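Local coordinates for tryptophane-5-halogenase (Microbispora sp. ATCC PTA-5024, PDB 5UAO), which chlorinates a tryptophan of the NAI-107 lanthipeptide at carbon 5, as a flavin-dependent halogenase that binds FAD, at residues D23-A28 against S376-L381; P99-G104 against E507-Y512; T150-P155 against H269-T274. All blocks are in the same frame, centred on the assembly; numbering follows the deposited sequence.

Interaction 1 (D23-A28 against S376-L381)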
loop_
_atom_site.group_PDB
_atom_site.type_symbol
_atom_site.label_atom_id
_atom_site.label_comp_id
_atom_site.label_asym_id
_atom_site.label_seq_id
_atom_site.Cartn_x
_atom_site.Cartn_y
_atom_site.Cartn_z
ATOM N N ASP A 23 -30.387 -5.269 22.139
ATOM C CA ASP A 23 -30.888 -5.989 23.303
ATOM C C ASP A 23 -31.981 -7.044 23.016
ATOM O O ASP A 23 -32.198 -7.931 23.835
ATOM C CB ASP A 23 -31.425 -4.984 24.326
ATOM C CG ASP A 23 -30.326 -4.154 24.959
ATOM O OD1 ASP A 23 -29.143 -4.534 24.831
ATOM O OD2 ASP A 23 -30.549 -3.107 25.603
ATOM N N ASP A 24 -32.477 -6.966 21.796
ATOM C CA ASP A 24 -33.606 -7.644 21.237
ATOM C C ASP A 24 -33.130 -8.848 20.492
ATOM O O ASP A 24 -33.659 -9.921 20.598
ATOM C CB ASP A 24 -34.099 -6.694 20.153
ATOM C CG ASP A 24 -35.561 -6.465 20.181
ATOM O OD1 ASP A 24 -36.022 -5.655 21.004
ATOM O OD2 ASP A 24 -36.245 -7.048 19.328
ATOM N N ASP A 25 -32.115 -8.586 19.698
ATOM C CA ASP A 25 -31.459 -9.474 18.695
ATOM C C ASP A 25 -31.098 -10.825 19.308
ATOM O O ASP A 25 -30.193 -10.908 20.150
ATOM C CB ASP A 25 -30.191 -8.812 18.121
ATOM C CG ASP A 25 -29.710 -9.440 16.792
ATOM O OD1 ASP A 25 -30.201 -10.517 16.325
ATOM O OD2 ASP A 25 -28.804 -8.812 16.203
ATOM N N PRO A 26 -31.820 -11.884 18.898
ATOM C CA PRO A 26 -31.528 -13.237 19.364
ATOM C C PRO A 26 -30.416 -13.815 18.448
ATOM O O PRO A 26 -29.938 -14.938 18.648
ATOM C CB PRO A 26 -32.865 -13.938 19.139
ATOM C CG PRO A 26 -33.340 -13.340 17.827
ATOM C CD PRO A 26 -32.826 -11.902 17.808
ATOM N N GLY A 27 -30.066 -13.028 17.428
ATOM C CA GLY A 27 -28.947 -13.297 16.512
ATOM C C GLY A 27 -27.628 -12.614 16.918
ATOM O O GLY A 27 -26.620 -12.800 16.261
ATOM N N ALA A 28 -27.613 -11.836 18.015
ATOM C CA ALA A 28 -26.404 -11.095 18.393
ATOM C C ALA A 28 -25.238 -11.994 18.792
ATOM O O ALA A 28 -25.431 -13.024 19.374
ATOM C CB ALA A 28 -26.695 -10.107 19.522
ATOM N N SER A 376 -23.621 -9.430 15.063
ATOM C CA SER A 376 -24.671 -10.430 14.991
ATOM C C SER A 376 -24.460 -11.381 13.801
ATOM O O SER A 376 -23.753 -11.049 12.844
ATOM C CB SER A 376 -26.061 -9.748 14.897
ATOM O OG SER A 376 -26.430 -9.508 13.549
ATOM N N ARG A 377 -25.088 -12.560 13.866
ATOM C CA ARG A 377 -24.895 -13.583 12.824
ATOM C C ARG A 377 -25.562 -13.169 11.499
ATOM O O ARG A 377 -25.259 -13.709 10.447
ATOM C CB ARG A 377 -25.302 -14.983 13.323
ATOM C CG ARG A 377 -24.836 -15.246 14.769
ATOM C CD ARG A 377 -24.969 -16.675 15.302
ATOM N NE ARG A 377 -25.066 -16.665 16.774
ATOM C CZ ARG A 377 -26.210 -16.505 17.443
ATOM N NH1 ARG A 377 -27.376 -16.372 16.801
ATOM N NH2 ARG A 377 -26.208 -16.493 18.767
ATOM N N ARG A 378 -26.434 -12.178 11.538
ATOM C CA ARG A 378 -27.032 -11.650 10.302
ATOM C C ARG A 378 -26.055 -10.719 9.495
ATOM O O ARG A 378 -25.928 -10.874 8.284
ATOM C CB ARG A 378 -28.398 -10.994 10.620
ATOM C CG ARG A 378 -29.455 -12.016 11.096
ATOM C CD ARG A 378 -30.620 -11.422 11.897
ATOM N NE ARG A 378 -30.160 -10.406 12.856
ATOM C CZ ARG A 378 -30.383 -9.085 12.778
ATOM N NH1 ARG A 378 -31.110 -8.556 11.800
ATOM N NH2 ARG A 378 -29.888 -8.275 13.713
ATOM N N ASP A 379 -25.356 -9.802 10.173
ATOM C CA ASP A 379 -24.356 -8.890 9.561
ATOM C C ASP A 379 -23.414 -9.522 8.472
ATOM O O ASP A 379 -23.067 -10.702 8.516
ATOM C CB ASP A 379 -23.502 -8.251 10.688
ATOM C CG ASP A 379 -24.200 -7.069 11.410
ATOM O OD1 ASP A 379 -24.397 -6.013 10.760
ATOM O OD2 ASP A 379 -24.500 -7.159 12.636
ATOM N N PRO A 380 -22.977 -8.727 7.476
ATOM C CA PRO A 380 -21.997 -9.276 6.473
ATOM C C PRO A 380 -20.644 -9.714 7.094
ATOM O O PRO A 380 -20.164 -9.092 8.044
ATOM C CB PRO A 380 -21.784 -8.114 5.480
ATOM C CG PRO A 380 -22.472 -6.918 6.082
ATOM C CD PRO A 380 -23.478 -7.389 7.104
ATOM N N LEU A 381 -20.070 -10.798 6.608
ATOM C CA LEU A 381 -18.851 -11.324 7.260
ATOM C C LEU A 381 -17.592 -10.893 6.506
ATOM O O LEU A 381 -17.399 -11.331 5.443
ATOM C CB LEU A 381 -18.897 -12.832 7.309
ATOM C CG LEU A 381 -17.795 -13.450 8.174
ATOM C CD1 LEU A 381 -17.975 -13.079 9.640
ATOM C CD2 LEU A 381 -17.821 -14.960 8.008
#

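Interaction 2 (P99-G104 against E507-Y512)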
loop_
_atom_site.group_PDB
_atom_site.type_symbol
_atom_site.label_atom_id
_atom_site.label_comp_id
_atom_site.label_asym_id
_atom_site.label_seq_id
_atom_site.Cartn_x
_atom_site.Cartn_y
_atom_site.Cartn_z
ATOM N N PRO A 99 10.709 -5.305 32.137
ATOM C CA PRO A 99 11.225 -5.356 30.781
ATOM C C PRO A 99 12.591 -4.729 30.703
ATOM O O PRO A 99 12.965 -3.910 31.579
ATOM C CB PRO A 99 10.266 -4.463 30.015
ATOM C CG PRO A 99 9.874 -3.413 31.080
ATOM C CD PRO A 99 9.677 -4.278 32.276
ATOM N N THR A 100 13.346 -5.137 29.682
ATOM C CA THR A 100 14.472 -4.393 29.172
ATOM C C THR A 100 14.187 -3.795 27.794
ATOM O O THR A 100 13.099 -4.003 27.196
ATOM C CB THR A 100 15.722 -5.256 29.069
ATOM O OG1 THR A 100 15.409 -6.343 28.253
ATOM C CG2 THR A 100 16.105 -5.760 30.419
ATOM N N TRP A 101 15.149 -3.036 27.300
ATOM C CA TRP A 101 14.942 -2.220 26.170
ATOM C C TRP A 101 15.704 -2.754 24.984
ATOM O O TRP A 101 16.867 -3.179 25.104
ATOM C CB TRP A 101 15.335 -0.750 26.397
ATOM C CG TRP A 101 14.476 -0.024 27.377
ATOM C CD1 TRP A 101 13.216 -0.330 27.807
ATOM C CD2 TRP A 101 14.887 1.123 28.113
ATOM N NE1 TRP A 101 12.802 0.616 28.791
ATOM C CE2 TRP A 101 13.824 1.493 28.984
ATOM C CE3 TRP A 101 16.059 1.873 28.119
ATOM C CZ2 TRP A 101 13.896 2.630 29.818
ATOM C CZ3 TRP A 101 16.119 2.993 28.936
ATOM C CH2 TRP A 101 15.039 3.351 29.778
ATOM N N LYS A 102 15.043 -2.647 23.846
ATOM C CA LYS A 102 15.615 -3.102 22.536
ATOM C C LYS A 102 15.621 -1.915 21.555
ATOM O O LYS A 102 14.574 -1.408 21.179
ATOM C CB LYS A 102 14.800 -4.250 22.029
ATOM C CG LYS A 102 15.278 -4.797 20.702
ATOM C CD LYS A 102 14.208 -5.664 20.051
ATOM C CE LYS A 102 14.663 -6.162 18.705
ATOM N NZ LYS A 102 13.532 -6.843 18.031
ATOM N N LEU A 103 16.805 -1.402 21.260
ATOM C CA LEU A 103 17.034 -0.285 20.377
ATOM C C LEU A 103 17.178 -0.799 18.944
ATOM O O LEU A 103 17.112 -0.027 17.945
ATOM C CB LEU A 103 18.344 0.439 20.759
ATOM C CG LEU A 103 18.376 1.111 22.133
ATOM C CD1 LEU A 103 19.625 1.914 22.341
ATOM C CD2 LEU A 103 17.174 1.999 22.250
ATOM N N GLY A 104 17.363 -2.099 18.860
ATOM C CA GLY A 104 17.495 -2.782 17.579
ATOM C C GLY A 104 18.069 -4.177 17.731
ATOM O O GLY A 104 17.992 -4.794 18.797
ATOM N N GLU A 507 21.084 1.618 34.840
ATOM C CA GLU A 507 20.819 2.887 35.570
ATOM C C GLU A 507 19.534 3.584 35.073
ATOM O O GLU A 507 18.703 4.086 35.843
ATOM C CB GLU A 507 21.998 3.855 35.416
ATOM C CG GLU A 507 21.898 5.049 36.392
ATOM C CD GLU A 507 23.100 5.992 36.342
ATOM O OE1 GLU A 507 24.200 5.555 35.895
ATOM O OE2 GLU A 507 22.931 7.190 36.734
ATOM N N ALA A 508 19.358 3.565 33.758
ATOM C CA ALA A 508 18.204 4.171 33.153
ATOM C C ALA A 508 16.892 3.458 33.468
ATOM O O ALA A 508 15.874 4.135 33.668
ATOM C CB ALA A 508 18.422 4.294 31.656
ATOM N N LEU A 509 16.893 2.117 33.515
ATOM C CA LEU A 509 15.705 1.358 33.906
ATOM C C LEU A 509 15.319 1.703 35.367
ATOM O O LEU A 509 14.152 1.816 35.686
ATOM C CB LEU A 509 15.919 -0.168 33.815
ATOM C CG LEU A 509 16.039 -0.733 32.424
ATOM C CD1 LEU A 509 16.333 -2.216 32.528
ATOM C CD2 LEU A 509 14.709 -0.517 31.706
ATOM N N ASP A 510 16.323 1.875 36.216
ATOM C CA ASP A 510 16.122 2.329 37.594
ATOM C C ASP A 510 15.488 3.724 37.699
ATOM O O ASP A 510 14.630 3.905 38.546
ATOM C CB ASP A 510 17.420 2.292 38.387
ATOM C CG ASP A 510 17.915 0.856 38.635
ATOM O OD1 ASP A 510 17.132 -0.136 38.515
ATOM O OD2 ASP A 510 19.119 0.749 38.912
ATOM N N ALA A 511 15.864 4.631 36.792
ATOM C CA ALA A 511 15.199 5.941 36.651
ATOM C C ALA A 511 13.755 5.809 36.263
ATOM O O ALA A 511 12.910 6.438 36.865
ATOM C CB ALA A 511 15.936 6.797 35.663
ATOM N N TYR A 512 13.431 4.984 35.257
ATOM C CA TYR A 512 12.046 4.789 34.897
ATOM C C TYR A 512 11.166 4.157 35.990
ATOM O O TYR A 512 9.962 4.507 36.097
ATOM C CB TYR A 512 11.861 4.050 33.534
ATOM C CG TYR A 512 11.964 4.910 32.282
ATOM C CD1 TYR A 512 13.137 5.544 31.968
ATOM C CD2 TYR A 512 10.896 5.035 31.413
ATOM C CE1 TYR A 512 13.266 6.282 30.813
ATOM C CE2 TYR A 512 10.980 5.771 30.268
ATOM C CZ TYR A 512 12.188 6.397 29.962
ATOM O OH TYR A 512 12.338 7.187 28.874
#

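Interaction 3 (T150-P155 against H269-T274)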
loop_
_atom_site.group_PDB
_atom_site.type_symbol
_atom_site.label_atom_id
_atom_site.label_comp_id
_atom_site.label_asym_id
_atom_site.label_seq_id
_atom_site.Cartn_x
_atom_site.Cartn_y
_atom_site.Cartn_z
ATOM N N THR A 150 26.266 0.448 19.355
ATOM C CA THR A 150 27.714 0.174 19.403
ATOM C C THR A 150 28.420 0.707 20.679
ATOM O O THR A 150 29.448 0.178 21.080
ATOM C CB THR A 150 28.484 0.620 18.147
ATOM O OG1 THR A 150 28.314 2.030 17.936
ATOM C CG2 THR A 150 27.971 -0.155 16.921
ATOM N N GLU A 151 27.860 1.709 21.320
ATOM C CA GLU A 151 28.352 2.148 22.633
ATOM C C GLU A 151 27.794 1.334 23.791
ATOM O O GLU A 151 28.256 1.517 24.910
ATOM C CB GLU A 151 27.982 3.600 22.885
ATOM C CG GLU A 151 28.472 4.568 21.840
ATOM C CD GLU A 151 29.877 5.091 22.099
ATOM O OE1 GLU A 151 30.436 4.882 23.204
ATOM O OE2 GLU A 151 30.392 5.747 21.170
ATOM N N ASP A 152 26.819 0.439 23.561
ATOM C CA ASP A 152 26.061 -0.200 24.632
ATOM C C ASP A 152 25.518 0.843 25.638
ATOM O O ASP A 152 25.614 0.667 26.854
ATOM C CB ASP A 152 26.872 -1.301 25.372
ATOM C CG ASP A 152 27.075 -2.570 24.515
ATOM O OD1 ASP A 152 26.150 -3.004 23.882
ATOM O OD2 ASP A 152 28.192 -3.117 24.423
ATOM N N ARG A 153 24.903 1.909 25.128
ATOM C CA ARG A 153 24.331 2.935 25.994
ATOM C C ARG A 153 22.920 3.207 25.512
ATOM O O ARG A 153 22.517 2.716 24.431
ATOM C CB ARG A 153 25.230 4.202 25.931
ATOM C CG ARG A 153 26.470 4.093 26.805
ATOM C CD ARG A 153 27.409 5.245 26.530
ATOM N NE ARG A 153 28.700 5.035 27.168
ATOM C CZ ARG A 153 28.920 5.128 28.469
ATOM N NH1 ARG A 153 27.941 5.440 29.296
ATOM N NH2 ARG A 153 30.137 4.879 28.953
ATOM N N VAL A 154 22.161 3.978 26.279
ATOM C CA VAL A 154 20.771 4.275 25.965
ATOM C C VAL A 154 20.558 5.796 26.058
ATOM O O VAL A 154 21.285 6.456 26.781
ATOM C CB VAL A 154 19.779 3.528 26.882
ATOM C CG1 VAL A 154 19.895 2.016 26.766
ATOM C CG2 VAL A 154 19.952 3.908 28.364
ATOM N N PRO A 155 19.578 6.346 25.326
ATOM C CA PRO A 155 19.493 7.811 25.184
ATOM C C PRO A 155 18.726 8.474 26.389
ATOM O O PRO A 155 17.630 9.050 26.257
ATOM C CB PRO A 155 18.820 7.958 23.821
ATOM C CG PRO A 155 17.873 6.759 23.736
ATOM C CD PRO A 155 18.624 5.659 24.413
ATOM N N HIS A 269 25.148 -6.365 33.347
ATOM C CA HIS A 269 25.336 -5.535 32.180
ATOM C C HIS A 269 24.298 -5.865 31.090
ATOM O O HIS A 269 24.296 -6.990 30.531
ATOM C CB HIS A 269 26.799 -5.669 31.687
ATOM C CG HIS A 269 27.789 -5.419 32.791
ATOM N ND1 HIS A 269 28.193 -4.144 33.167
ATOM C CD2 HIS A 269 28.348 -6.272 33.697
ATOM C CE1 HIS A 269 28.999 -4.232 34.212
ATOM N NE2 HIS A 269 29.108 -5.510 34.557
ATOM N N LEU A 270 23.395 -4.916 30.790
ATOM C CA LEU A 270 22.195 -5.213 29.990
ATOM C C LEU A 270 22.402 -4.580 28.611
ATOM O O LEU A 270 22.405 -3.365 28.463
ATOM C CB LEU A 270 20.878 -4.772 30.663
ATOM C CG LEU A 270 20.717 -5.077 32.144
ATOM C CD1 LEU A 270 19.401 -4.545 32.678
ATOM C CD2 LEU A 270 20.785 -6.572 32.398
ATOM N N LYS A 271 22.690 -5.420 27.603
ATOM C CA LYS A 271 22.807 -4.938 26.231
ATOM C C LYS A 271 21.460 -4.380 25.715
ATOM O O LYS A 271 20.414 -5.011 25.893
ATOM C CB LYS A 271 23.318 -6.064 25.302
ATOM C CG LYS A 271 24.740 -6.489 25.599
ATOM C CD LYS A 271 25.127 -7.775 24.853
ATOM C CE LYS A 271 24.419 -9.004 25.418
ATOM N NZ LYS A 271 24.967 -9.576 26.651
ATOM N N PRO A 272 21.469 -3.174 25.137
ATOM C CA PRO A 272 20.214 -2.534 24.691
ATOM C C PRO A 272 19.761 -2.931 23.296
ATOM O O PRO A 272 19.398 -2.082 22.463
ATOM C CB PRO A 272 20.554 -1.024 24.763
ATOM C CG PRO A 272 22.008 -0.969 24.456
ATOM C CD PRO A 272 22.576 -2.182 25.158
ATOM N N TYR A 273 19.726 -4.234 23.070
ATOM C CA TYR A 273 19.414 -4.790 21.817
ATOM C C TYR A 273 19.332 -6.334 21.918
ATOM O O TYR A 273 19.840 -6.969 22.845
ATOM C CB TYR A 273 20.454 -4.326 20.748
ATOM C CG TYR A 273 21.882 -4.549 21.168
ATOM C CD1 TYR A 273 22.466 -5.845 21.120
ATOM C CD2 TYR A 273 22.657 -3.477 21.566
ATOM C CE1 TYR A 273 23.777 -6.039 21.550
ATOM C CE2 TYR A 273 23.960 -3.641 21.975
ATOM C CZ TYR A 273 24.514 -4.891 21.977
ATOM O OH TYR A 273 25.791 -5.029 22.367
ATOM N N THR A 274 18.723 -6.931 20.909
ATOM C CA THR A 274 18.755 -8.362 20.714
ATOM C C THR A 274 20.001 -8.641 19.852
ATOM O O THR A 274 20.335 -7.848 18.941
ATOM C CB THR A 274 17.478 -8.788 19.976
ATOM O OG1 THR A 274 16.332 -8.570 20.808
ATOM C CG2 THR A 274 17.534 -10.190 19.583
HETATM O O HOH W 1 23.503 -0.551 28.561
#

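Interaction 1 (D23-A28 against S376-L381)
Asp25 and Arg378 form the salt bridge of this contact. Asp25 OD2 lies 2.8 Å from Arg378 NH2, and the N-H...O angle is 156°. The oxygen sits at the edge of the guanidinium, close to its plane. The nitrogen meets the carboxylate from above its plane, and the two flat groups stand 76° apart. The aspartate CG is anti to the backbone N (chi1 -162°), which sends the carboxylate across to Arg378 and Ser376. Asp25 OD2 also touches Ser376 CB at 3.2 Å. The other oxygen, Asp25 OD1, accepts from Gly27 N at 2.7 Å. The carboxylate therefore serves both its own turn and the facing loop.

Backbone bonding adds one firm link. Arg377 N donates to Gly27 O at 2.9 Å, and Ala28 and Ser376 are joined by a single beta bridge.

The Arg377 side chain contributes more loosely. Its chain is extended from CG to NE and runs past Gly27. Arg377 NH1 makes a weak bond of 3.5 Å to Pro26 O, and Gly27 O lies over one guanidinium face. NH2 has a stronger partner in Asp226, a salt bridge outside the two loops.

Beyond the two segments, Asp379 OD1 forms a salt bridge with Arg477 of the second subunit, so 376-381 also lies at the subunit interface. The arrangement of Asp25 and Gly27 is an Asx turn, set in the N-terminal loop before strand 31-35.

Interaction 2 (P99-G104 against E507-Y512)
Trp101, on strand 100-102, packs its indole against Ala508, Leu509 and Tyr512 of helix 505-514. This is a strand-on-helix contact with an edge-to-face (T-shaped) aromatic pair at one end. The short segment axes come within 9.8 Å at 116°, and no hydrogen bond joins them. Strand 100-102 pairs antiparallel with strand 173-175. Trp101 CG is anti to its carbonyl carbon (chi1 -67°), which directs the indole at the helix.

Ala508 comes first along the helix. Its CB points toward the strand and meets the benzo ring, with Ala508 CB 3.8 Å from Trp101 CZ3.

Leu509 follows, with its two methyls divided between partners. Leu509 CD2 lies over one indole face, nearest Trp101 CE2 at 3.5 Å. It makes a CH-pi contact with the five-membered ring. CD1 instead reaches Pro99 O and Thr100 CG2. The Leu509 and Trp101 side chains run antiparallel as they pass.

Tyr512 is one helical turn beyond Ala508, whose carbonyl accepts its backbone N-H. Its ring receives the tryptophan edge, with planes at 77° and the six-membered ring centroids 5.0 Å apart. The polar ends of both rings are held from outside the two segments. Trp101 NE1 bonds Tyr94 OH, and Tyr512 OH bonds Ser165 OG. At the meeting point Trp101 CZ2 sits over the centre of the Tyr512 ring, 3.7 Å above its plane.

Interaction 3 (T150-P155 against H269-T274)
Asp152 accepts a short hydrogen bond from Tyr273, 2.6 Å from Tyr273 OH to Asp152 OD1. OD1 uses its syn lone pair and lies at the edge of the phenol ring. Carboxylate and ring planes are 27° apart. The tyrosine CG sits between its backbone N and carbonyl carbon (chi1 51°), which brings the hydroxyl to the aspartate. Replacing Asp152 by an alanine is likely to leave the Tyr273 hydroxyl without this acceptor and its ring freer to shift.

The close packing centres on Pro272. Pro272 CB meets Val154 CG1 at 3.7 Å, and Pro272 CG lies at the same distance from Arg153 O. Its CD faces Asp152 OD1, so the proline ring packs between the Asp152 carboxylate and Val154. Val154 also packs on Trp101 and Ala508, which carries this side into the core.

The other side is looser and bridged by solvent. One water donates to Asp152 O and to Leu270 O, each at 3.0 Å. Asp152 O has a second partner in Arg504. Lys271 only brushes Asp152, with Lys271 CG 4.1 Å from Asp152 OD1. Its bent chain leads away to a salt bridge with Asp293.

Both backbones turn sharply here. Pro272 is the centre of an inverse gamma turn just before strand 274-279. Facing it, Asp152 has positive phi and ends helix 144-151 in a Schellman motif.

From the N terminus, residues 23-28 come first, just before strand 31-35 of the eight-stranded mixed sheet. They meet 376-381, between helices 358-372 and 383-406, so interaction 1 closes a loop over much of the chain. Interaction 2 begins inside it at 99-104 but closes only at 507-512, joining strand 100-102 to helix 505-514. Interactions 1 and 2 therefore cross. Interaction 3, nested within both, closes 150-155 on 269-274 and joins the end of helix 144-151 to the loop before strand 274-279. It touches interaction 2 through probable hydrogen bonds from Leu103 N to Pro272 O and from Thr274 N to Gly104 O. Centre to centre, interaction 1 lies 47 Å from interaction 2 and 52 Å from interaction 3.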